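Local coordinates for integral membrane indolylacetylinositol arabinosyltransferase EmbB (Mycolicibacterium smegmatis MC2 155, PDB 7BVC), which is an arabinosyltransferase that probably polymerises arabinose into the arabinan of cell-wall arabinogalactan and here binds the drug ethambutol, at residues Val774-Ile783 with Val907-Asn915; Leu846-Arg854 with Arg920-Val928. All blocks are in the same frame, centred on the assembly; numbering follows the deposited sequence.

Interaction 1. Residues Val774-Ile783 with Val907-Asn915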
ATOM      1  N   VAL B 774     -19.293  25.906  20.335  1.00 74.50           N
ATOM      2  CA  VAL B 774     -18.855  25.094  19.203  1.00 74.50           C
ATOM      3  C   VAL B 774     -17.453  25.546  18.815  1.00 74.50           C
ATOM      4  O   VAL B 774     -17.122  26.729  18.979  1.00 74.50           O
ATOM      5  CB  VAL B 774     -19.836  25.220  18.024  1.00 74.50           C
ATOM      6  CG1 VAL B 774     -19.567  24.163  16.965  1.00 74.50           C
ATOM      7  CG2 VAL B 774     -21.273  25.133  18.512  1.00 74.50           C
ATOM      8  N   PRO B 775     -16.594  24.658  18.306  1.00 74.89           N
ATOM      9  CA  PRO B 775     -15.295  25.110  17.791  1.00 74.89           C
ATOM     10  C   PRO B 775     -15.434  25.966  16.543  1.00 74.89           C
ATOM     11  O   PRO B 775     -16.547  26.263  16.102  1.00 74.89           O
ATOM     12  CB  PRO B 775     -14.560  23.797  17.496  1.00 74.89           C
ATOM     13  CG  PRO B 775     -15.171  22.820  18.422  1.00 74.89           C
ATOM     14  CD  PRO B 775     -16.618  23.201  18.515  1.00 74.89           C
ATOM     15  N   ASP B 776     -14.304  26.369  15.963  1.00 78.02           N
ATOM     16  CA  ASP B 776     -14.330  27.371  14.897  1.00 78.02           C
ATOM     17  C   ASP B 776     -14.763  26.771  13.561  1.00 78.02           C
ATOM     18  O   ASP B 776     -15.777  27.176  12.984  1.00 78.02           O
ATOM     19  CB  ASP B 776     -12.954  28.030  14.778  1.00 78.02           C
ATOM     20  CG  ASP B 776     -12.567  28.792  16.027  1.00 78.02           C
ATOM     21  OD1 ASP B 776     -13.365  28.804  16.986  1.00 78.02           O
ATOM     22  OD2 ASP B 776     -11.464  29.378  16.051  1.00 78.02           O
ATOM     23  N   ARG B 777     -14.000  25.802  13.053  1.00 73.55           N
ATOM     24  CA  ARG B 777     -14.195  25.290  11.698  1.00 73.55           C
ATOM     25  C   ARG B 777     -14.956  23.968  11.753  1.00 73.55           C
ATOM     26  O   ARG B 777     -14.390  22.882  11.634  1.00 73.55           O
ATOM     27  CB  ARG B 777     -12.851  25.141  10.994  1.00 73.55           C
ATOM     28  CG  ARG B 777     -12.042  26.424  10.931  1.00 73.55           C
ATOM     29  CD  ARG B 777     -12.788  27.510  10.175  1.00 73.55           C
ATOM     30  NE  ARG B 777     -11.883  28.479   9.567  1.00 73.55           N
ATOM     31  CZ  ARG B 777     -12.268  29.438   8.731  1.00 73.55           C
ATOM     32  NH1 ARG B 777     -11.376  30.277   8.224  1.00 73.55           N
ATOM     33  NH2 ARG B 777     -13.546  29.559   8.403  1.00 73.55           N
ATOM     34  N   ILE B 778     -16.270  24.071  11.932  1.00 69.54           N
ATOM     35  CA  ILE B 778     -17.165  22.919  11.924  1.00 69.54           C
ATOM     36  C   ILE B 778     -18.142  23.103  10.772  1.00 69.54           C
ATOM     37  O   ILE B 778     -18.891  24.089  10.738  1.00 69.54           O
ATOM     38  CB  ILE B 778     -17.902  22.754  13.262  1.00 69.54           C
ATOM     39  CG1 ILE B 778     -16.897  22.632  14.406  1.00 69.54           C
ATOM     40  CG2 ILE B 778     -18.782  21.523  13.233  1.00 69.54           C
ATOM     41  CD1 ILE B 778     -16.167  21.310  14.434  1.00 69.54           C
ATOM     42  N   ILE B 779     -18.138  22.159   9.833  1.00 67.67           N
ATOM     43  CA  ILE B 779     -18.876  22.282   8.586  1.00 67.67           C
ATOM     44  C   ILE B 779     -19.804  21.081   8.425  1.00 67.67           C
ATOM     45  O   ILE B 779     -19.712  20.092   9.151  1.00 67.67           O
ATOM     46  CB  ILE B 779     -17.939  22.415   7.372  1.00 67.67           C
ATOM     47  CG1 ILE B 779     -16.878  21.317   7.408  1.00 67.67           C
ATOM     48  CG2 ILE B 779     -17.283  23.782   7.356  1.00 67.67           C
ATOM     49  CD1 ILE B 779     -15.857  21.432   6.318  1.00 67.67           C
ATOM     50  N   ALA B 780     -20.703  21.185   7.449  1.00 66.57           N
ATOM     51  CA  ALA B 780     -21.737  20.178   7.224  1.00 66.57           C
ATOM     52  C   ALA B 780     -21.148  18.975   6.497  1.00 66.57           C
ATOM     53  O   ALA B 780     -20.706  19.088   5.351  1.00 66.57           O
ATOM     54  CB  ALA B 780     -22.894  20.775   6.428  1.00 66.57           C
ATOM     55  N   GLU B 781     -21.144  17.823   7.171  1.00 67.47           N
ATOM     56  CA  GLU B 781     -20.793  16.538   6.561  1.00 67.47           C
ATOM     57  C   GLU B 781     -19.390  16.552   5.960  1.00 67.47           C
ATOM     58  O   GLU B 781     -19.164  16.047   4.858  1.00 67.47           O
ATOM     59  CB  GLU B 781     -21.823  16.129   5.508  1.00 67.47           C
ATOM     60  CG  GLU B 781     -23.247  16.086   6.023  1.00 67.47           C
ATOM     61  CD  GLU B 781     -24.245  15.730   4.941  1.00 67.47           C
ATOM     62  OE1 GLU B 781     -23.827  15.168   3.907  1.00 67.47           O
ATOM     63  OE2 GLU B 781     -25.447  16.014   5.123  1.00 67.47           O
ATOM     64  N   ALA B 782     -18.437  17.122   6.691  1.00 67.28           N
ATOM     65  CA  ALA B 782     -17.048  17.151   6.253  1.00 67.28           C
ATOM     66  C   ALA B 782     -16.170  17.482   7.452  1.00 67.28           C
ATOM     67  O   ALA B 782     -16.658  17.762   8.548  1.00 67.28           O
ATOM     68  CB  ALA B 782     -16.844  18.155   5.117  1.00 67.28           C
ATOM     69  N   ILE B 783     -14.858  17.452   7.230  1.00 70.88           N
ATOM     70  CA  ILE B 783     -13.888  17.791   8.263  1.00 70.88           C
ATOM     71  C   ILE B 783     -12.875  18.758   7.665  1.00 70.88           C
ATOM     72  O   ILE B 783     -11.969  18.348   6.931  1.00 70.88           O
ATOM     73  CB  ILE B 783     -13.199  16.534   8.827  1.00 70.88           C
ATOM     74  CG1 ILE B 783     -14.225  15.612   9.488  1.00 70.88           C
ATOM     75  CG2 ILE B 783     -12.118  16.917   9.824  1.00 70.88           C
ATOM     76  CD1 ILE B 783     -13.661  14.279   9.917  1.00 70.88           C
ATOM     77  N   VAL B 907     -24.934   8.504  10.606  1.00 71.77           N
ATOM     78  CA  VAL B 907     -24.348   8.042   9.355  1.00 71.77           C
ATOM     79  C   VAL B 907     -23.150   8.912   8.990  1.00 71.77           C
ATOM     80  O   VAL B 907     -22.252   8.479   8.259  1.00 71.77           O
ATOM     81  CB  VAL B 907     -25.400   8.033   8.228  1.00 71.77           C
ATOM     82  CG1 VAL B 907     -25.802   9.450   7.858  1.00 71.77           C
ATOM     83  CG2 VAL B 907     -24.893   7.269   7.021  1.00 71.77           C
ATOM     84  N   GLY B 908     -23.113  10.136   9.521  1.00 73.56           N
ATOM     85  CA  GLY B 908     -22.130  11.108   9.106  1.00 73.56           C
ATOM     86  C   GLY B 908     -20.802  10.926   9.808  1.00 73.56           C
ATOM     87  O   GLY B 908     -20.599  10.009  10.613  1.00 73.56           O
ATOM     88  N   PRO B 909     -19.858  11.825   9.496  1.00 71.50           N
ATOM     89  CA  PRO B 909     -18.534  11.759  10.131  1.00 71.50           C
ATOM     90  C   PRO B 909     -18.590  12.063  11.621  1.00 71.50           C
ATOM     91  O   PRO B 909     -19.658  12.380  12.154  1.00 71.50           O
ATOM     92  CB  PRO B 909     -17.721  12.816   9.370  1.00 71.50           C
ATOM     93  CG  PRO B 909     -18.495  13.078   8.114  1.00 71.50           C
ATOM     94  CD  PRO B 909     -19.928  12.890   8.483  1.00 71.50           C
ATOM     95  N   THR B 910     -17.441  11.975  12.307  1.00 73.06           N
ATOM     96  CA  THR B 910     -17.462  12.070  13.767  1.00 73.06           C
ATOM     97  C   THR B 910     -17.733  13.489  14.257  1.00 73.06           C
ATOM     98  O   THR B 910     -18.733  13.697  14.966  1.00 73.06           O
ATOM     99  CB  THR B 910     -16.174  11.486  14.352  1.00 73.06           C
ATOM    100  OG1 THR B 910     -15.864  10.250  13.697  1.00 73.06           O
ATOM    101  CG2 THR B 910     -16.332  11.239  15.844  1.00 73.06           C
ATOM    102  N   PRO B 911     -16.919  14.496  13.938  1.00 69.45           N
ATOM    103  CA  PRO B 911     -17.129  15.823  14.535  1.00 69.45           C
ATOM    104  C   PRO B 911     -17.950  16.793  13.697  1.00 69.45           C
ATOM    105  O   PRO B 911     -18.085  17.951  14.098  1.00 69.45           O
ATOM    106  CB  PRO B 911     -15.690  16.345  14.683  1.00 69.45           C
ATOM    107  CG  PRO B 911     -14.826  15.454  13.776  1.00 69.45           C
ATOM    108  CD  PRO B 911     -15.747  14.523  13.050  1.00 69.45           C
ATOM    109  N   SER B 912     -18.504  16.368  12.567  1.00 66.92           N
ATOM    110  CA  SER B 912     -19.137  17.288  11.632  1.00 66.92           C
ATOM    111  C   SER B 912     -20.542  17.650  12.107  1.00 66.92           C
ATOM    112  O   SER B 912     -21.013  17.195  13.152  1.00 66.92           O
ATOM    113  CB  SER B 912     -19.162  16.673  10.237  1.00 66.92           C
ATOM    114  OG  SER B 912     -19.964  15.507  10.216  1.00 66.92           O
ATOM    115  N   TRP B 913     -21.230  18.482  11.329  1.00 62.99           N
ATOM    116  CA  TRP B 913     -22.652  18.741  11.502  1.00 62.99           C
ATOM    117  C   TRP B 913     -23.409  17.700  10.691  1.00 62.99           C
ATOM    118  O   TRP B 913     -23.184  17.571   9.484  1.00 62.99           O
ATOM    119  CB  TRP B 913     -23.024  20.146  11.028  1.00 62.99           C
ATOM    120  CG  TRP B 913     -22.774  21.252  12.012  1.00 62.99           C
ATOM    121  CD1 TRP B 913     -21.822  22.223  11.924  1.00 62.99           C
ATOM    122  CD2 TRP B 913     -23.510  21.522  13.212  1.00 62.99           C
ATOM    123  NE1 TRP B 913     -21.907  23.070  13.000  1.00 62.99           N
ATOM    124  CE2 TRP B 913     -22.937  22.662  13.805  1.00 62.99           C
ATOM    125  CE3 TRP B 913     -24.592  20.904  13.845  1.00 62.99           C
ATOM    126  CZ2 TRP B 913     -23.408  23.196  15.000  1.00 62.99           C
ATOM    127  CZ3 TRP B 913     -25.059  21.437  15.030  1.00 62.99           C
ATOM    128  CH2 TRP B 913     -24.468  22.571  15.596  1.00 62.99           C
ATOM    129  N   ARG B 914     -24.305  16.961  11.342  1.00 65.20           N
ATOM    130  CA  ARG B 914     -25.004  15.871  10.681  1.00 65.20           C
ATOM    131  C   ARG B 914     -26.432  15.803  11.195  1.00 65.20           C
ATOM    132  O   ARG B 914     -26.854  16.601  12.037  1.00 65.20           O
ATOM    133  CB  ARG B 914     -24.283  14.538  10.904  1.00 65.20           C
ATOM    134  CG  ARG B 914     -23.902  14.284  12.346  1.00 65.20           C
ATOM    135  CD  ARG B 914     -23.015  13.066  12.464  1.00 65.20           C
ATOM    136  NE  ARG B 914     -22.651  12.787  13.848  1.00 65.20           N
ATOM    137  CZ  ARG B 914     -21.596  13.310  14.457  1.00 65.20           C
ATOM    138  NH1 ARG B 914     -20.801  14.142  13.804  1.00 65.20           N
ATOM    139  NH2 ARG B 914     -21.332  13.001  15.718  1.00 65.20           N
ATOM    140  N   ASN B 915     -27.176  14.832  10.679  1.00 62.63           N
ATOM    141  CA  ASN B 915     -28.576  14.629  11.022  1.00 62.63           C
ATOM    142  C   ASN B 915     -28.727  13.333  11.805  1.00 62.63           C
ATOM    143  O   ASN B 915     -28.234  12.284  11.379  1.00 62.63           O
ATOM    144  CB  ASN B 915     -29.442  14.586   9.762  1.00 62.63           C
ATOM    145  CG  ASN B 915     -29.760  15.965   9.225  1.00 62.63           C
ATOM    146  OD1 ASN B 915     -29.921  16.918   9.984  1.00 62.63           O
ATOM    147  ND2 ASN B 915     -29.857  16.078   7.907  1.00 62.63           N
TER

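Interaction 2. Residues Leu846-Arg854 with Arg920-Val928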
ATOM      1  N   LEU B 846     -46.130  17.128  18.665  1.00 80.43           N
ATOM      2  CA  LEU B 846     -46.125  16.275  17.488  1.00 80.43           C
ATOM      3  C   LEU B 846     -47.261  16.685  16.555  1.00 80.43           C
ATOM      4  O   LEU B 846     -48.299  17.169  17.014  1.00 80.43           O
ATOM      5  CB  LEU B 846     -46.274  14.802  17.880  1.00 80.43           C
ATOM      6  CG  LEU B 846     -44.969  14.060  18.177  1.00 80.43           C
ATOM      7  CD1 LEU B 846     -45.252  12.637  18.623  1.00 80.43           C
ATOM      8  CD2 LEU B 846     -44.039  14.069  16.975  1.00 80.43           C
ATOM      9  N   PRO B 847     -47.103  16.508  15.232  1.00 82.98           N
ATOM     10  CA  PRO B 847     -47.994  17.197  14.286  1.00 82.98           C
ATOM     11  C   PRO B 847     -49.479  16.918  14.468  1.00 82.98           C
ATOM     12  O   PRO B 847     -50.249  17.848  14.724  1.00 82.98           O
ATOM     13  CB  PRO B 847     -47.506  16.686  12.925  1.00 82.98           C
ATOM     14  CG  PRO B 847     -46.090  16.304  13.158  1.00 82.98           C
ATOM     15  CD  PRO B 847     -46.066  15.731  14.537  1.00 82.98           C
ATOM     16  N   ALA B 848     -49.891  15.663  14.360  1.00 91.45           N
ATOM     17  CA  ALA B 848     -51.308  15.307  14.426  1.00 91.45           C
ATOM     18  C   ALA B 848     -51.410  13.794  14.578  1.00 91.45           C
ATOM     19  O   ALA B 848     -50.404  13.102  14.777  1.00 91.45           O
ATOM     20  CB  ALA B 848     -52.065  15.807  13.193  1.00 91.45           C
ATOM     21  N   ARG B 849     -52.635  13.280  14.482  1.00 97.99           N
ATOM     22  CA  ARG B 849     -52.920  11.849  14.556  1.00 97.99           C
ATOM     23  C   ARG B 849     -53.596  11.446  13.249  1.00 97.99           C
ATOM     24  O   ARG B 849     -54.826  11.441  13.149  1.00 97.99           O
ATOM     25  CB  ARG B 849     -53.791  11.521  15.764  1.00 97.99           C
ATOM     26  CG  ARG B 849     -53.139  11.823  17.102  1.00 97.99           C
ATOM     27  CD  ARG B 849     -52.310  10.649  17.585  1.00 97.99           C
ATOM     28  NE  ARG B 849     -53.049   9.389  17.517  1.00 97.99           N
ATOM     29  CZ  ARG B 849     -53.938   8.994  18.422  1.00 97.99           C
ATOM     30  NH1 ARG B 849     -54.560   7.833  18.276  1.00 97.99           N
ATOM     31  NH2 ARG B 849     -54.203   9.754  19.474  1.00 97.99           N
ATOM     32  N   ASP B 850     -52.787  11.106  12.249  1.00100.27           N
ATOM     33  CA  ASP B 850     -53.300  10.699  10.949  1.00100.27           C
ATOM     34  C   ASP B 850     -52.258   9.829  10.263  1.00100.27           C
ATOM     35  O   ASP B 850     -51.064  10.140  10.295  1.00100.27           O
ATOM     36  CB  ASP B 850     -53.644  11.911  10.077  1.00100.27           C
ATOM     37  CG  ASP B 850     -54.662  11.586   9.000  1.00100.27           C
ATOM     38  OD1 ASP B 850     -54.771  10.403   8.616  1.00100.27           O
ATOM     39  OD2 ASP B 850     -55.358  12.516   8.540  1.00100.27           O
ATOM     40  N   GLU B 851     -52.717   8.743   9.646  1.00 98.92           N
ATOM     41  CA  GLU B 851     -51.815   7.821   8.967  1.00 98.92           C
ATOM     42  C   GLU B 851     -51.530   8.233   7.531  1.00 98.92           C
ATOM     43  O   GLU B 851     -50.466   7.897   6.997  1.00 98.92           O
ATOM     44  CB  GLU B 851     -52.392   6.403   8.991  1.00 98.92           C
ATOM     45  CG  GLU B 851     -52.783   5.917  10.380  1.00 98.92           C
ATOM     46  CD  GLU B 851     -51.628   5.954  11.363  1.00 98.92           C
ATOM     47  OE1 GLU B 851     -50.491   5.618  10.965  1.00 98.92           O
ATOM     48  OE2 GLU B 851     -51.856   6.320  12.535  1.00 98.92           O
ATOM     49  N   THR B 852     -52.460   8.948   6.891  1.00 96.51           N
ATOM     50  CA  THR B 852     -52.192   9.495   5.567  1.00 96.51           C
ATOM     51  C   THR B 852     -50.984  10.424   5.588  1.00 96.51           C
ATOM     52  O   THR B 852     -50.207  10.458   4.628  1.00 96.51           O
ATOM     53  CB  THR B 852     -53.428  10.233   5.045  1.00 96.51           C
ATOM     54  OG1 THR B 852     -54.532   9.323   4.972  1.00 96.51           O
ATOM     55  CG2 THR B 852     -53.170  10.810   3.661  1.00 96.51           C
ATOM     56  N   GLU B 853     -50.802  11.169   6.679  1.00 92.08           N
ATOM     57  CA  GLU B 853     -49.624  12.018   6.810  1.00 92.08           C
ATOM     58  C   GLU B 853     -48.375  11.186   7.079  1.00 92.08           C
ATOM     59  O   GLU B 853     -47.341  11.373   6.429  1.00 92.08           O
ATOM     60  CB  GLU B 853     -49.833  13.044   7.921  1.00 92.08           C
ATOM     61  CG  GLU B 853     -48.540  13.510   8.566  1.00 92.08           C
ATOM     62  CD  GLU B 853     -48.766  14.246   9.866  1.00 92.08           C
ATOM     63  OE1 GLU B 853     -49.937  14.405  10.266  1.00 92.08           O
ATOM     64  OE2 GLU B 853     -47.768  14.664  10.487  1.00 92.08           O
ATOM     65  N   ARG B 854     -48.453  10.261   8.042  1.00 88.95           N
ATOM     66  CA  ARG B 854     -47.292   9.446   8.384  1.00 88.95           C
ATOM     67  C   ARG B 854     -46.833   8.580   7.222  1.00 88.95           C
ATOM     68  O   ARG B 854     -45.686   8.118   7.219  1.00 88.95           O
ATOM     69  CB  ARG B 854     -47.599   8.571   9.601  1.00 88.95           C
ATOM     70  CG  ARG B 854     -46.356   8.066  10.320  1.00 88.95           C
ATOM     71  CD  ARG B 854     -46.710   7.177  11.498  1.00 88.95           C
ATOM     72  NE  ARG B 854     -47.837   7.708  12.257  1.00 88.95           N
ATOM     73  CZ  ARG B 854     -48.068   7.436  13.536  1.00 88.95           C
ATOM     74  NH1 ARG B 854     -49.120   7.965  14.148  1.00 88.95           N
ATOM     75  NH2 ARG B 854     -47.246   6.641  14.206  1.00 88.95           N
ATOM     76  N   ARG B 920     -40.548   7.445  12.857  1.00 74.10           N
ATOM     77  CA  ARG B 920     -41.783   7.596  13.613  1.00 74.10           C
ATOM     78  C   ARG B 920     -42.528   6.279  13.796  1.00 74.10           C
ATOM     79  O   ARG B 920     -43.692   6.292  14.210  1.00 74.10           O
ATOM     80  CB  ARG B 920     -42.697   8.626  12.946  1.00 74.10           C
ATOM     81  CG  ARG B 920     -43.432   9.494  13.954  1.00 74.10           C
ATOM     82  CD  ARG B 920     -44.648  10.169  13.360  1.00 74.10           C
ATOM     83  NE  ARG B 920     -44.295  11.128  12.320  1.00 74.10           N
ATOM     84  CZ  ARG B 920     -45.170  11.935  11.734  1.00 74.10           C
ATOM     85  NH1 ARG B 920     -46.446  11.903  12.087  1.00 74.10           N
ATOM     86  NH2 ARG B 920     -44.768  12.781  10.796  1.00 74.10           N
ATOM     87  N   SER B 921     -41.889   5.150  13.499  1.00 74.22           N
ATOM     88  CA  SER B 921     -42.454   3.849  13.829  1.00 74.22           C
ATOM     89  C   SER B 921     -42.104   3.415  15.243  1.00 74.22           C
ATOM     90  O   SER B 921     -42.881   2.683  15.868  1.00 74.22           O
ATOM     91  CB  SER B 921     -41.968   2.793  12.831  1.00 74.22           C
ATOM     92  OG  SER B 921     -40.558   2.659  12.874  1.00 74.22           O
ATOM     93  N   GLU B 922     -40.952   3.849  15.758  1.00 75.10           N
ATOM     94  CA  GLU B 922     -40.612   3.582  17.151  1.00 75.10           C
ATOM     95  C   GLU B 922     -41.534   4.349  18.088  1.00 75.10           C
ATOM     96  O   GLU B 922     -42.045   3.796  19.070  1.00 75.10           O
ATOM     97  CB  GLU B 922     -39.153   3.952  17.415  1.00 75.10           C
ATOM     98  CG  GLU B 922     -38.207   3.628  16.273  1.00 75.10           C
ATOM     99  CD  GLU B 922     -37.690   2.208  16.329  1.00 75.10           C
ATOM    100  OE1 GLU B 922     -38.071   1.470  17.262  1.00 75.10           O
ATOM    101  OE2 GLU B 922     -36.901   1.826  15.439  1.00 75.10           O
ATOM    102  N   ILE B 923     -41.750   5.629  17.805  1.00 75.95           N
ATOM    103  CA  ILE B 923     -42.651   6.471  18.583  1.00 75.95           C
ATOM    104  C   ILE B 923     -44.075   5.965  18.384  1.00 75.95           C
ATOM    105  O   ILE B 923     -44.562   5.928  17.244  1.00 75.95           O
ATOM    106  CB  ILE B 923     -42.514   7.946  18.178  1.00 75.95           C
ATOM    107  CG1 ILE B 923     -41.052   8.274  17.872  1.00 75.95           C
ATOM    108  CG2 ILE B 923     -43.026   8.854  19.272  1.00 75.95           C
ATOM    109  CD1 ILE B 923     -40.837   9.677  17.364  1.00 75.95           C
ATOM    110  N   PRO B 924     -44.778   5.565  19.448  1.00 84.01           N
ATOM    111  CA  PRO B 924     -46.127   5.004  19.277  1.00 84.01           C
ATOM    112  C   PRO B 924     -47.140   6.028  18.794  1.00 84.01           C
ATOM    113  O   PRO B 924     -46.806   7.200  18.594  1.00 84.01           O
ATOM    114  CB  PRO B 924     -46.473   4.494  20.681  1.00 84.01           C
ATOM    115  CG  PRO B 924     -45.619   5.303  21.597  1.00 84.01           C
ATOM    116  CD  PRO B 924     -44.344   5.545  20.854  1.00 84.01           C
ATOM    117  N   ASP B 925     -48.383   5.598  18.602  1.00 90.90           N
ATOM    118  CA  ASP B 925     -49.434   6.477  18.111  1.00 90.90           C
ATOM    119  C   ASP B 925     -50.123   7.246  19.231  1.00 90.90           C
ATOM    120  O   ASP B 925     -51.018   8.052  18.958  1.00 90.90           O
ATOM    121  CB  ASP B 925     -50.464   5.666  17.313  1.00 90.90           C
ATOM    122  CG  ASP B 925     -51.481   6.542  16.602  1.00 90.90           C
ATOM    123  OD1 ASP B 925     -51.138   7.692  16.249  1.00 90.90           O
ATOM    124  OD2 ASP B 925     -52.625   6.083  16.400  1.00 90.90           O
ATOM    125  N   ASP B 926     -49.718   7.037  20.481  1.00 91.33           N
ATOM    126  CA  ASP B 926     -50.280   7.770  21.606  1.00 91.33           C
ATOM    127  C   ASP B 926     -49.312   8.823  22.131  1.00 91.33           C
ATOM    128  O   ASP B 926     -49.643   9.547  23.075  1.00 91.33           O
ATOM    129  CB  ASP B 926     -50.680   6.793  22.717  1.00 91.33           C
ATOM    130  CG  ASP B 926     -51.696   7.379  23.684  1.00 91.33           C
ATOM    131  OD1 ASP B 926     -52.887   7.021  23.573  1.00 91.33           O
ATOM    132  OD2 ASP B 926     -51.309   8.166  24.572  1.00 91.33           O
ATOM    133  N   ALA B 927     -48.133   8.943  21.524  1.00 84.70           N
ATOM    134  CA  ALA B 927     -47.182   9.966  21.931  1.00 84.70           C
ATOM    135  C   ALA B 927     -47.734  11.351  21.629  1.00 84.70           C
ATOM    136  O   ALA B 927     -48.347  11.581  20.584  1.00 84.70           O
ATOM    137  CB  ALA B 927     -45.845   9.765  21.224  1.00 84.70           C
ATOM    138  N   VAL B 928     -47.516  12.282  22.559  1.00 84.36           N
ATOM    139  CA  VAL B 928     -48.094  13.613  22.488  1.00 84.36           C
ATOM    140  C   VAL B 928     -47.037  14.684  22.255  1.00 84.36           C
ATOM    141  O   VAL B 928     -47.273  15.641  21.510  1.00 84.36           O
ATOM    142  CB  VAL B 928     -48.908  13.924  23.759  1.00 84.36           C
ATOM    143  CG1 VAL B 928     -49.651  15.240  23.616  1.00 84.36           C
ATOM    144  CG2 VAL B 928     -49.866  12.788  24.038  1.00 84.36           C
TER

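Interaction 1. Residues Val774-Ile783 with Val907-Asn915
A780 and W913 face each other through their backbones, and two hydrogen bonds join the loop 774-783 to W913, beside strand 914-918. W913 N donates almost straight (175°) to I779 O at 3.1 Å, and the carbonyl of W913 in turn receives E781 N, also at 3.1 Å but more bent (141°). Since both polar backbone atoms of W913 grip the residues before and after A780, this is the pattern of a parallel bridge. The methyl of A780 points away from 907-915, so it is the backbone, through A780 CA, that meets W913 O. E781 has a positive phi (58°) and turns the chain straight after the bridge, so that A782 O comes to lie beside S912 CB.

Apolar packing flanks these bonds. I778 crosses the indole of W913 at about a right angle; its CG2, which lies anti to the backbone N, reaches CD1 of W913 at 3.4 Å, while the carbonyl O of I778 lies at the edge of the ring, in its plane. V774 CG1 adds a looser contact to CZ2 of W913. Further along the chain, I783 sends CD1 to CD of P911 at 3.8 Å, and P909 places its ring against the backbone of E781 and A782. The long branch of I783 suits this place because its end meets a proline ring, an apolar surface that needs no bond.

W913 also rests on A865 of strand 860-866. The arrangement is a single parallel bridge by which a long loop docks beside the outermost strand, 914-918, of an antiparallel sheet in the C-terminal domain.

Interaction 2. Residues Leu846-Arg854 with Arg920-Val928
R849 and R854 converge on the carboxylate of D925 where two connections between antiparallel sheets meet: 846-854 follows strand 837-845 of one four-stranded sheet and 920-928 leads back to it from strand 914-918 of the other. Two such sheets fit the β-sandwich expected of a galactose-binding-like domain.

D925 has its CG opposite the backbone N (chi1 -172°), which carries the carboxylate across to the first segment. R849 is bent at chi2 and chi3, and this folding brings NE to 2.9 Å from OD1 of D925 and NH1 to 3.2 Å from OD2. Both bonds are weak; the two planes stand 86° apart, so the pair is not the flat, two-pronged kind. The backbone O of D925 lies over a face of the same guanidinium. R854 comes from the helix 851-854, its NH1 meeting OD1 of D925 from above the carboxylate plane. E851 OE2 approaches R854 well out of the guanidinium plane, completing a network by charge alone. Long, flexible arginines suit a partly exposed junction in which one acid serves two bases.

R854 and R920 cross at a slant with their guanidinium planes 34° apart; R920 CD lies over one face of R854, toward its rim, and R854 CG over one face of R920. R920 is also weakly bridged to E853, whose extended chain brings OE2 to the guanidinium edge. D850 is the N-cap of helix 851-854, its OD1 accepting from T852 N.

Beside the charges, L846 packs CD1 on CB of A927 at 3.9 Å, and its backbone N makes a weak bond of 3.4 Å to V928 O.

From the N terminus the chain runs through 774-783, then 846-854, then 907-915 and finally 920-928, so the two contacts cross. Interaction 1 closes a loop of 123 residues, interaction 2 one of 65, and each loop holds one segment of the other. Strand 914-918 leads from interaction 1 to interaction 2. The first contact docks the loop after strand 737-739 beside this edge strand; the second ties the segment between strands 837-845 and 860-866 to the one between 914-918 and 929-936. Their nearest atoms are about 13 Å apart, so they tie different parts of the same C-terminal domain without touching.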